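Local coordinates for PAC2 family protein (Streptomyces avermitilis, PDB 3MNF) that is of unknown function; it is a PAC2 family protein, of which this chain holds the larger part, including the PAC2 family region, at residues Asp5-Glu13 with Ala108-Leu119; Ala175-Pro183 with Ala194-Leu205. One frame throughout, in Å; residues are numbered along the deposited sequence.

Contact 1 of 2, residues Asp5-Glu13 with Ala108-Leu119; sequences DPVMVAAFE and AHELGVELVVVL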
loop_
_atom_site.group_PDB
_atom_site.type_symbol
_atom_site.label_atom_id
_atom_site.label_comp_id
_atom_site.label_asym_id
_atom_site.label_seq_id
_atom_site.Cartn_x
_atom_site.Cartn_y
_atom_site.Cartn_z
ATOM N N ASP A 5 11.710 14.136 31.941
ATOM C CA ASP A 5 11.069 13.897 30.610
ATOM C C ASP A 5 11.517 12.523 30.133
ATOM O O ASP A 5 12.618 12.089 30.530
ATOM C CB ASP A 5 11.469 15.001 29.615
ATOM C CG ASP A 5 10.880 16.403 29.990
ATOM O OD1 ASP A 5 11.293 17.023 31.016
ATOM O OD2 ASP A 5 10.002 16.894 29.237
ATOM N N PRO A 6 10.668 11.813 29.333
ATOM C CA PRO A 6 10.963 10.443 28.821
ATOM C C PRO A 6 11.997 10.420 27.715
ATOM O O PRO A 6 11.932 11.238 26.815
ATOM C CB PRO A 6 9.622 9.950 28.262
ATOM C CG PRO A 6 8.617 10.924 28.695
ATOM C CD PRO A 6 9.287 12.221 29.032
ATOM N N VAL A 7 12.942 9.488 27.777
ATOM C CA VAL A 7 13.980 9.366 26.747
ATOM C C VAL A 7 13.817 8.049 25.995
ATOM O O VAL A 7 13.510 7.017 26.589
ATOM C CB VAL A 7 15.411 9.425 27.351
ATOM C CG1 VAL A 7 16.469 9.309 26.268
ATOM C CG2 VAL A 7 15.624 10.698 28.117
HETATM N N MSE A 8 14.026 8.086 24.686
HETATM C CA MSE A 8 13.972 6.888 23.865
HETATM C C MSE A 8 15.394 6.474 23.538
HETATM O O MSE A 8 16.190 7.277 23.052
HETATM C CB MSE A 8 13.167 7.162 22.584
HETATM C CG MSE A 8 13.257 6.073 21.489
HETATM SE SE MSE A 8 12.167 6.505 19.898
HETATM C CE MSE A 8 10.334 6.334 20.564
ATOM N N VAL A 9 15.722 5.224 23.815
ATOM C CA VAL A 9 17.037 4.698 23.479
ATOM C C VAL A 9 16.836 3.580 22.493
ATOM O O VAL A 9 16.174 2.605 22.812
ATOM C CB VAL A 9 17.765 4.138 24.719
ATOM C CG1 VAL A 9 19.167 3.686 24.347
ATOM C CG2 VAL A 9 17.821 5.174 25.807
ATOM N N ALA A 10 17.400 3.708 21.306
ATOM C CA ALA A 10 17.160 2.703 20.279
ATOM C C ALA A 10 18.438 2.056 19.801
ATOM O O ALA A 10 19.507 2.645 19.895
ATOM C CB ALA A 10 16.431 3.312 19.118
ATOM N N ALA A 11 18.325 0.839 19.290
ATOM C CA ALA A 11 19.460 0.123 18.728
ATOM C C ALA A 11 18.964 -0.886 17.710
ATOM O O ALA A 11 17.888 -1.475 17.908
ATOM C CB ALA A 11 20.261 -0.578 19.823
ATOM N N PHE A 12 19.745 -1.089 16.641
ATOM C CA PHE A 12 19.350 -1.982 15.537
ATOM C C PHE A 12 20.386 -3.040 15.158
ATOM O O PHE A 12 21.542 -2.722 14.923
ATOM C CB PHE A 12 18.965 -1.141 14.320
ATOM C CG PHE A 12 17.879 -0.160 14.609
ATOM C CD1 PHE A 12 16.549 -0.548 14.534
ATOM C CD2 PHE A 12 18.190 1.134 15.016
ATOM C CE1 PHE A 12 15.544 0.345 14.839
ATOM C CE2 PHE A 12 17.202 2.038 15.319
ATOM C CZ PHE A 12 15.872 1.657 15.230
ATOM N N GLU A 13 19.974 -4.301 15.086
ATOM C CA GLU A 13 20.894 -5.390 14.703
ATOM C C GLU A 13 21.289 -5.286 13.213
ATOM O O GLU A 13 20.573 -4.671 12.407
ATOM C CB GLU A 13 20.272 -6.762 14.980
ATOM C CG GLU A 13 19.836 -7.055 16.411
ATOM C CD GLU A 13 19.325 -8.490 16.586
ATOM O OE1 GLU A 13 19.863 -9.404 15.930
ATOM O OE2 GLU A 13 18.386 -8.715 17.384
ATOM N N ALA A 108 7.155 8.263 19.654
ATOM C CA ALA A 108 7.876 9.262 20.417
ATOM C C ALA A 108 6.937 10.411 20.750
ATOM O O ALA A 108 6.886 10.870 21.873
ATOM C CB ALA A 108 9.055 9.746 19.656
ATOM N N HIS A 109 6.156 10.834 19.773
ATOM C CA HIS A 109 5.240 11.929 19.972
ATOM C C HIS A 109 4.129 11.616 20.953
ATOM O O HIS A 109 3.877 12.396 21.856
ATOM C CB HIS A 109 4.647 12.359 18.652
ATOM C CG HIS A 109 3.733 13.533 18.766
ATOM N ND1 HIS A 109 2.361 13.405 18.812
ATOM C CD2 HIS A 109 3.991 14.857 18.839
ATOM C CE1 HIS A 109 1.807 14.600 18.898
ATOM N NE2 HIS A 109 2.775 15.499 18.920
ATOM N N GLU A 110 3.449 10.489 20.768
ATOM C CA GLU A 110 2.373 10.119 21.684
ATOM C C GLU A 110 2.876 10.034 23.108
ATOM O O GLU A 110 2.171 10.421 24.039
ATOM C CB GLU A 110 1.729 8.800 21.292
ATOM C CG GLU A 110 1.064 8.817 19.938
ATOM C CD GLU A 110 -0.067 9.851 19.781
ATOM O OE1 GLU A 110 -0.816 10.142 20.747
ATOM O OE2 GLU A 110 -0.229 10.358 18.649
ATOM N N LEU A 111 4.105 9.543 23.268
ATOM C CA LEU A 111 4.687 9.324 24.586
ATOM C C LEU A 111 5.339 10.561 25.159
ATOM O O LEU A 111 5.750 10.555 26.313
ATOM C CB LEU A 111 5.702 8.197 24.547
ATOM C CG LEU A 111 5.128 6.808 24.265
ATOM C CD1 LEU A 111 6.214 5.871 23.718
ATOM C CD2 LEU A 111 4.468 6.237 25.492
ATOM N N GLY A 112 5.427 11.622 24.368
ATOM C CA GLY A 112 6.076 12.843 24.800
ATOM C C GLY A 112 7.574 12.694 24.994
ATOM O O GLY A 112 8.148 13.364 25.838
ATOM N N VAL A 113 8.220 11.820 24.227
ATOM C CA VAL A 113 9.680 11.707 24.283
ATOM C C VAL A 113 10.350 13.047 24.012
ATOM O O VAL A 113 10.032 13.711 23.029
ATOM C CB VAL A 113 10.211 10.716 23.275
ATOM C CG1 VAL A 113 11.709 10.884 23.143
ATOM C CG2 VAL A 113 9.866 9.327 23.710
ATOM N N GLU A 114 11.270 13.446 24.888
ATOM C CA GLU A 114 11.959 14.730 24.729
ATOM C C GLU A 114 13.330 14.635 24.089
ATOM O O GLU A 114 13.820 15.632 23.557
ATOM C CB GLU A 114 12.032 15.505 26.048
ATOM C CG GLU A 114 10.760 16.313 26.359
ATOM C CD GLU A 114 10.232 17.151 25.167
ATOM O OE1 GLU A 114 10.757 17.020 24.025
ATOM O OE2 GLU A 114 9.280 17.944 25.388
ATOM N N LEU A 115 13.924 13.441 24.136
ATOM C CA LEU A 115 15.229 13.183 23.551
ATOM C C LEU A 115 15.332 11.741 23.046
ATOM O O LEU A 115 14.914 10.799 23.734
ATOM C CB LEU A 115 16.305 13.462 24.594
ATOM C CG LEU A 115 17.717 12.910 24.418
ATOM C CD1 LEU A 115 18.513 13.687 23.376
ATOM C CD2 LEU A 115 18.409 12.930 25.747
ATOM N N VAL A 116 15.892 11.578 21.847
ATOM C CA VAL A 116 16.156 10.250 21.290
ATOM C C VAL A 116 17.660 9.950 21.227
ATOM O O VAL A 116 18.411 10.643 20.518
ATOM C CB VAL A 116 15.570 10.105 19.874
ATOM C CG1 VAL A 116 15.817 8.725 19.346
ATOM C CG2 VAL A 116 14.094 10.379 19.884
ATOM N N VAL A 117 18.108 8.922 21.948
ATOM C CA VAL A 117 19.490 8.467 21.781
ATOM C C VAL A 117 19.550 7.148 21.014
ATOM O O VAL A 117 18.874 6.170 21.370
ATOM C CB VAL A 117 20.229 8.287 23.109
ATOM C CG1 VAL A 117 21.698 7.975 22.843
ATOM C CG2 VAL A 117 20.062 9.525 24.013
ATOM N N VAL A 118 20.361 7.108 19.965
ATOM C CA VAL A 118 20.506 5.876 19.201
ATOM C C VAL A 118 21.911 5.313 19.380
ATOM O O VAL A 118 22.884 6.056 19.339
ATOM C CB VAL A 118 20.213 6.090 17.697
ATOM C CG1 VAL A 118 20.022 4.732 16.997
ATOM C CG2 VAL A 118 18.996 7.010 17.503
ATOM N N LEU A 119 22.024 4.008 19.573
ATOM C CA LEU A 119 23.326 3.425 19.818
ATOM C C LEU A 119 23.789 2.637 18.615
ATOM O O LEU A 119 22.996 1.974 17.969
ATOM C CB LEU A 119 23.263 2.516 21.037
ATOM C CG LEU A 119 22.770 3.096 22.368
ATOM C CD1 LEU A 119 22.972 2.094 23.489
ATOM C CD2 LEU A 119 23.470 4.394 22.704
#

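Contact 2 of 2, residues Ala175-Pro183 with Ala194-Leu205; sequences AVSLWAAVP and ATLALLNRLEDL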
loop_
_atom_site.group_PDB
_atom_site.type_symbol
_atom_site.label_atom_id
_atom_site.label_comp_id
_atom_site.label_asym_id
_atom_site.label_seq_id
_atom_site.Cartn_x
_atom_site.Cartn_y
_atom_site.Cartn_z
ATOM N N ALA A 175 17.977 14.624 18.896
ATOM C CA ALA A 175 18.499 13.258 18.887
ATOM C C ALA A 175 20.006 13.219 18.726
ATOM O O ALA A 175 20.605 14.097 18.100
ATOM C CB ALA A 175 17.832 12.428 17.813
ATOM N N VAL A 176 20.616 12.199 19.307
ATOM C CA VAL A 176 22.045 11.965 19.144
ATOM C C VAL A 176 22.235 10.472 18.993
ATOM O O VAL A 176 21.480 9.683 19.570
ATOM C CB VAL A 176 22.888 12.524 20.338
ATOM C CG1 VAL A 176 22.314 12.105 21.668
ATOM C CG2 VAL A 176 24.325 12.074 20.247
ATOM N N SER A 177 23.216 10.081 18.195
ATOM C CA SER A 177 23.603 8.689 18.164
ATOM C C SER A 177 25.008 8.563 18.703
ATOM O O SER A 177 25.856 9.414 18.434
ATOM C CB SER A 177 23.504 8.110 16.757
ATOM O OG SER A 177 24.045 9.001 15.806
ATOM N N LEU A 178 25.231 7.509 19.483
ATOM C CA LEU A 178 26.538 7.182 20.021
ATOM C C LEU A 178 27.099 5.985 19.288
ATOM O O LEU A 178 26.423 4.971 19.152
ATOM C CB LEU A 178 26.411 6.848 21.497
ATOM C CG LEU A 178 25.680 7.866 22.367
ATOM C CD1 LEU A 178 25.418 7.293 23.728
ATOM C CD2 LEU A 178 26.518 9.101 22.493
ATOM N N TRP A 179 28.327 6.114 18.814
ATOM C CA TRP A 179 29.009 5.052 18.094
ATOM C C TRP A 179 30.229 4.487 18.839
ATOM O O TRP A 179 31.082 5.231 19.333
ATOM C CB TRP A 179 29.439 5.566 16.731
ATOM C CG TRP A 179 28.264 5.786 15.843
ATOM C CD1 TRP A 179 27.512 6.919 15.752
ATOM C CD2 TRP A 179 27.667 4.835 14.947
ATOM N NE1 TRP A 179 26.497 6.733 14.864
ATOM C CE2 TRP A 179 26.570 5.466 14.348
ATOM C CE3 TRP A 179 27.958 3.511 14.602
ATOM C CZ2 TRP A 179 25.767 4.833 13.411
ATOM C CZ3 TRP A 179 27.154 2.884 13.677
ATOM C CH2 TRP A 179 26.072 3.547 13.092
ATOM N N ALA A 180 30.324 3.168 18.924
ATOM C CA ALA A 180 31.523 2.576 19.480
ATOM C C ALA A 180 32.304 1.969 18.338
ATOM O O ALA A 180 31.710 1.421 17.426
ATOM C CB ALA A 180 31.158 1.535 20.508
ATOM N N ALA A 181 33.627 2.090 18.368
ATOM C CA ALA A 181 34.480 1.481 17.336
ATOM C C ALA A 181 35.035 0.172 17.840
ATOM O O ALA A 181 35.729 0.142 18.850
ATOM C CB ALA A 181 35.603 2.409 16.936
ATOM N N VAL A 182 34.726 -0.907 17.136
ATOM C CA VAL A 182 35.131 -2.248 17.533
ATOM C C VAL A 182 36.314 -2.736 16.673
ATOM O O VAL A 182 36.221 -2.732 15.446
ATOM C CB VAL A 182 33.932 -3.211 17.419
ATOM C CG1 VAL A 182 34.370 -4.660 17.535
ATOM C CG2 VAL A 182 32.903 -2.878 18.468
ATOM N N PRO A 183 37.434 -3.143 17.311
ATOM C CA PRO A 183 38.627 -3.623 16.589
ATOM C C PRO A 183 38.262 -4.612 15.491
ATOM O O PRO A 183 37.697 -5.669 15.777
ATOM C CB PRO A 183 39.447 -4.335 17.672
ATOM C CG PRO A 183 38.760 -4.046 18.991
ATOM C CD PRO A 183 37.677 -3.036 18.760
ATOM N N ALA A 194 32.814 -3.302 24.411
ATOM C CA ALA A 194 32.198 -2.189 23.679
ATOM C C ALA A 194 30.752 -1.898 24.095
ATOM O O ALA A 194 30.300 -0.748 24.059
ATOM C CB ALA A 194 32.267 -2.419 22.186
ATOM N N THR A 195 30.019 -2.941 24.465
ATOM C CA THR A 195 28.689 -2.749 25.006
ATOM C C THR A 195 28.833 -1.843 26.220
ATOM O O THR A 195 28.102 -0.857 26.374
ATOM C CB THR A 195 28.053 -4.086 25.389
ATOM O OG1 THR A 195 27.921 -4.889 24.212
ATOM C CG2 THR A 195 26.688 -3.876 26.009
ATOM N N LEU A 196 29.817 -2.166 27.051
ATOM C CA LEU A 196 30.057 -1.436 28.271
ATOM C C LEU A 196 30.446 0.005 27.979
ATOM O O LEU A 196 30.043 0.914 28.708
ATOM C CB LEU A 196 31.138 -2.129 29.092
ATOM C CG LEU A 196 31.419 -1.594 30.493
ATOM C CD1 LEU A 196 30.120 -1.422 31.276
ATOM C CD2 LEU A 196 32.428 -2.507 31.234
ATOM N N ALA A 197 31.209 0.215 26.908
ATOM C CA ALA A 197 31.653 1.553 26.551
ATOM C C ALA A 197 30.451 2.433 26.208
ATOM O O ALA A 197 30.394 3.595 26.611
ATOM C CB ALA A 197 32.636 1.495 25.418
ATOM N N LEU A 198 29.482 1.851 25.495
ATOM C CA LEU A 198 28.247 2.540 25.123
ATOM C C LEU A 198 27.451 2.888 26.364
ATOM O O LEU A 198 27.061 4.046 26.550
ATOM C CB LEU A 198 27.386 1.693 24.176
ATOM C CG LEU A 198 27.827 1.522 22.719
ATOM C CD1 LEU A 198 26.906 0.555 22.043
ATOM C CD2 LEU A 198 27.877 2.818 21.924
ATOM N N LEU A 199 27.235 1.886 27.219
ATOM C CA LEU A 199 26.452 2.069 28.432
ATOM C C LEU A 199 27.022 3.145 29.345
ATOM O O LEU A 199 26.273 3.973 29.850
ATOM C CB LEU A 199 26.283 0.752 29.175
ATOM C CG LEU A 199 25.231 -0.161 28.550
ATOM C CD1 LEU A 199 24.928 -1.320 29.479
ATOM C CD2 LEU A 199 23.973 0.608 28.240
ATOM N N ASN A 200 28.339 3.151 29.537
ATOM C CA ASN A 200 28.979 4.223 30.288
ATOM C C ASN A 200 28.695 5.611 29.705
ATOM O O ASN A 200 28.401 6.551 30.451
ATOM C CB ASN A 200 30.484 3.991 30.399
ATOM C CG ASN A 200 30.824 2.786 31.272
ATOM O OD1 ASN A 200 30.182 2.553 32.305
ATOM N ND2 ASN A 200 31.836 2.006 30.858
ATOM N N ARG A 201 28.759 5.737 28.378
ATOM C CA ARG A 201 28.652 7.043 27.751
ATOM C C ARG A 201 27.210 7.536 27.811
ATOM O O ARG A 201 26.945 8.723 27.988
ATOM C CB ARG A 201 29.188 6.995 26.322
ATOM C CG ARG A 201 29.064 8.317 25.547
ATOM C CD ARG A 201 30.211 9.285 25.827
ATOM N NE ARG A 201 29.985 10.635 25.290
ATOM C CZ ARG A 201 29.209 11.564 25.860
ATOM N NH1 ARG A 201 28.533 11.299 26.976
ATOM N NH2 ARG A 201 29.095 12.774 25.314
ATOM N N LEU A 202 26.285 6.596 27.687
ATOM C CA LEU A 202 24.866 6.873 27.788
ATOM C C LEU A 202 24.520 7.411 29.161
ATOM O O LEU A 202 23.691 8.299 29.294
ATOM C CB LEU A 202 24.080 5.590 27.530
ATOM C CG LEU A 202 22.559 5.666 27.623
ATOM C CD1 LEU A 202 22.010 6.596 26.540
ATOM C CD2 LEU A 202 21.950 4.271 27.533
ATOM N N GLU A 203 25.170 6.857 30.180
ATOM C CA GLU A 203 24.905 7.216 31.567
ATOM C C GLU A 203 25.242 8.678 31.822
ATOM O O GLU A 203 24.503 9.372 32.509
ATOM C CB GLU A 203 25.678 6.296 32.515
ATOM C CG GLU A 203 25.163 6.345 33.940
ATOM C CD GLU A 203 25.751 5.278 34.860
ATOM O OE1 GLU A 203 25.645 4.068 34.558
ATOM O OE2 GLU A 203 26.299 5.661 35.913
ATOM N N ASP A 204 26.347 9.130 31.234
ATOM C CA ASP A 204 26.798 10.513 31.348
ATOM C C ASP A 204 25.868 11.486 30.619
ATOM O O ASP A 204 25.688 12.633 31.033
ATOM C CB ASP A 204 28.240 10.650 30.828
ATOM C CG ASP A 204 29.291 10.077 31.813
ATOM O OD1 ASP A 204 29.211 10.331 33.045
ATOM O OD2 ASP A 204 30.216 9.369 31.350
ATOM N N LEU A 205 25.274 11.018 29.534
ATOM C CA LEU A 205 24.399 11.839 28.724
ATOM C C LEU A 205 23.013 12.005 29.351
ATOM O O LEU A 205 22.474 13.102 29.434
ATOM C CB LEU A 205 24.281 11.194 27.360
ATOM C CG LEU A 205 23.542 11.968 26.284
ATOM C CD1 LEU A 205 24.309 13.228 25.916
ATOM C CD2 LEU A 205 23.363 11.049 25.081
#

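Contact 1 of 2, residues Asp5-Glu13 with Ala108-Leu119
Met8 to Ala10 pairs in parallel with Val116 to Val118, the strand axes 4.7 Å apart and crossing at -23°. Four backbone hydrogen bonds alternate between them: Met8 N to Leu115 O, Val117 N to Met8 O, Ala10 N to Val117 O and Leu119 N to Ala10 O. A fifth, Glu114 N to Pro6 O (3.0 Å), falls one residue out of step with this pattern: Pro6 lies level with Val113. The Pro6 ring rests against the turn after helix 97-111, a Schellman motif with Gly112 at positive phi, and Pro6 CD is 3.6 Å from Gly112 O. The helix belongs to a beta-alpha-beta crossover from strand 82-91 to strand 115-124, and strand 7-13 lies between the two in the sheet. Selenomethionine Met8 meets the crossover helix: extended through chi2 (179°), it bends at chi3, bringing CE 3.8 Å from Ala108 CB. Both methyls of Val113 pack against Met8 CB, CG1 at 4.0 Å; an alanine in place of this valine would probably open a gap beside Met8 CB. On the other face, Val7 CG1 lies alongside Leu115 CD2 (4.1 Å), and Val9 CG1 meets Leu119 CG. At the exposed end Asp5 lies by Glu114, the Asp5 carboxylate doubtfully placed.

Contact 2 of 2, residues Ala175-Pro183 with Ala194-Leu205
Leu178 and Ala180 meet one side of helix 192-206 in the alpha/beta/alpha sandwich, where this helix lies over a face of the central sheet. The axes of strand 175-183 and helix segment 194-205 run roughly antiparallel, at 153°, with a closest approach of 8.5 Å. The side chains meet one another through carbon atoms, and some also rest on backbone. Leu198 reaches in with CD2, which sits 3.8 Å from Ala180 CB and just as near Leu178 O. Leu178 forks over the next turn: CD1 lies 4.1 Å from Leu202 N, while CD2 meets Arg201 CG at 4.1 Å. The Leu178 and Arg201 side chains cross at about a right angle, and it is the aliphatic root of the arginine that does the touching. At one end Val182 CG2 packs on Ala194 CB at 3.8 Å. At the other, with chi1 at 48°, Val176 CG1 is the branch that meets Leu205 CD2, tip to tip at 3.7 Å. Further out, Val134 of the neighbouring strand touches both Leu178 and Arg201. Helix 21-32 lies beside helix 192-206, with Ala22 against Leu198. Thr195 OG1 is hydrogen-bonded to Ala21 O and to Thr24 OG1, and Ala194 N to Asn191 OD1.

How the contacts relate
Both contacts reach the same sheet, their centres about 15 Å apart. They follow one another along the chain, and strands 115-124 and 175-183 are neighbours. Val118 joins them: Val118 N to Val176 O and Val118 O to Leu178 N are both 2.8 Å, probable hydrogen bonds. Side chains continue the join on one face, where Leu178 packs on Val117 and Leu119, and Leu205 on Val117. Met8, Val116 and Val118 face the opposite side, toward helices 97-111 and 160-171. Contact 1 reaches a second subunit at its helix end, where Leu111 packs on Val37 of that subunit and the adjoining Glu110 forms a salt bridge with its Arg71; no other chain touches contact 2. No active site is established.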